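Local coordinates for protein ATP:cob(I)alamin adenosyltransferase (Salmonella enterica subsp. enterica serovar Livingstone, PDB 5CX7) that probably converts cob(I)alamin to adenosylcobalamin, the cofactor of propanediol dehydratase, and binds heme through its C-terminal domain, at residues L120-S123 with Q129-D132. Sequence-based numbering, arbitrary orientation.
Sequences LGIS and QDMD. With GOL (glycerol), chain B.
D130 drops from the helix onto the end of the strand at I122 and S123, and its carboxylate lies over the backbone there. With chi1 at -68°, CG stands anti to its own carbonyl carbon, which carries the carboxylate down to the strand. OD1 sits 3.6 Å from S123 CA, and OD2 is 3.5 Å from the same S123 CA. No hydrogen bond joins the two segments directly: D130 OD2 and I122 O, both acceptors, approach to 3.5 Å. K66 probably eases this meeting, since its NZ makes a salt bridge to D130 OD2 and a hydrogen bond to I122 O. D130 OD1 takes the backbone N-H of G125. S123 turns its OG anti to the backbone N (chi1 -178°) and hydrogen-bonds with S59 OG; its 2.4 Å approach to O1 of a glycerol, probably from the crystallisation liquor, is too close to trust as a bond. Glycerol O1 donates to D130 OD2 over 2.7 Å. I122 crosses D130 at a slant, its CB 3.6 Å from the D130 backbone O. About 11 Å from the heme, the I122 side chain belongs to structural packing of the HbpS-like domain (GAF clan): helix 127-139 lies on strand 115-123, the last and an inner strand of the antiparallel sheet. I122 continues onto I133 and A134 of that helix, while S123 packs against helix 59-72.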
loop_
_atom_site.group_PDB
_atom_site.type_symbol
_atom_site.label_atom_id
_atom_site.label_comp_id
_atom_site.label_asym_id
_atom_site.label_seq_id
_atom_site.Cartn_x
_atom_site.Cartn_y
_atom_site.Cartn_z
ATOM N N LEU E 120 -7.450 16.399 18.550
ATOM C CA LEU E 120 -6.579 17.475 18.034
ATOM C C LEU E 120 -5.168 16.950 17.961
ATOM O O LEU E 120 -4.680 16.373 18.907
ATOM C CB LEU E 120 -6.647 18.707 18.973
ATOM C CG LEU E 120 -5.629 19.801 18.722
ATOM C CD1 LEU E 120 -6.015 20.584 17.525
ATOM C CD2 LEU E 120 -5.501 20.729 19.942
ATOM N N GLY E 121 -4.483 17.277 16.889
ATOM C CA GLY E 121 -3.104 16.924 16.704
ATOM C C GLY E 121 -2.235 18.029 16.169
ATOM O O GLY E 121 -2.632 18.786 15.295
ATOM N N ILE E 122 -1.055 18.158 16.766
ATOM C CA ILE E 122 -0.075 19.166 16.408
ATOM C C ILE E 122 1.259 18.515 16.139
ATOM O O ILE E 122 1.688 17.676 16.899
ATOM C CB ILE E 122 0.195 20.179 17.579
ATOM C CG1 ILE E 122 -1.137 20.842 18.056
ATOM C CG2 ILE E 122 1.192 21.216 17.146
ATOM C CD1 ILE E 122 -1.834 21.738 17.006
ATOM N N SER E 123 1.901 18.936 15.059
ATOM C CA SER E 123 3.213 18.500 14.779
ATOM C C SER E 123 3.986 19.594 14.111
ATOM O O SER E 123 3.463 20.379 13.316
ATOM C CB SER E 123 3.212 17.229 13.830
ATOM O OG SER E 123 4.568 16.801 13.617
ATOM N N GLN E 129 6.855 21.244 22.556
ATOM C CA GLN E 129 6.218 22.387 21.903
ATOM C C GLN E 129 4.870 22.019 21.323
ATOM O O GLN E 129 3.912 22.765 21.431
ATOM C CB GLN E 129 7.090 23.012 20.826
ATOM C CG GLN E 129 8.274 23.754 21.352
ATOM C CD GLN E 129 9.242 24.144 20.254
ATOM O OE1 GLN E 129 9.439 23.431 19.242
ATOM N NE2 GLN E 129 9.851 25.294 20.418
ATOM N N ASP E 130 4.792 20.825 20.730
ATOM C CA ASP E 130 3.573 20.362 20.142
ATOM C C ASP E 130 2.484 20.163 21.195
ATOM O O ASP E 130 1.352 20.584 20.983
ATOM C CB ASP E 130 3.782 18.999 19.415
ATOM C CG ASP E 130 4.631 19.062 18.198
ATOM O OD1 ASP E 130 4.868 20.105 17.531
ATOM O OD2 ASP E 130 5.072 17.919 17.737
ATOM N N MET E 131 2.860 19.637 22.352
ATOM C CA MET E 131 1.959 19.497 23.452
ATOM C C MET E 131 1.498 20.880 23.964
ATOM O O MET E 131 0.349 21.042 24.356
ATOM C CB MET E 131 2.572 18.667 24.560
ATOM C CG MET E 131 2.735 17.153 24.157
ATOM S SD MET E 131 3.691 16.205 25.288
ATOM C CE MET E 131 2.516 16.133 26.629
ATOM N N ASP E 132 2.416 21.783 24.138
ATOM C CA ASP E 132 2.101 23.160 24.591
ATOM C C ASP E 132 1.103 23.804 23.693
ATOM O O ASP E 132 0.072 24.353 24.151
ATOM C CB ASP E 132 3.409 23.943 24.631
ATOM C CG ASP E 132 3.244 25.443 25.090
ATOM O OD1 ASP E 132 2.185 26.024 24.892
ATOM O OD2 ASP E 132 4.265 26.032 25.425
HETATM C C1 GOL B . 6.735 15.745 16.045
HETATM O O1 GOL B . 5.422 16.104 15.784
HETATM C C2 GOL B . 7.748 16.424 15.121
HETATM O O2 GOL B . 7.597 17.835 14.964
HETATM C C3 GOL B . 9.008 16.076 15.898
HETATM O O3 GOL B . 10.042 16.841 15.456
#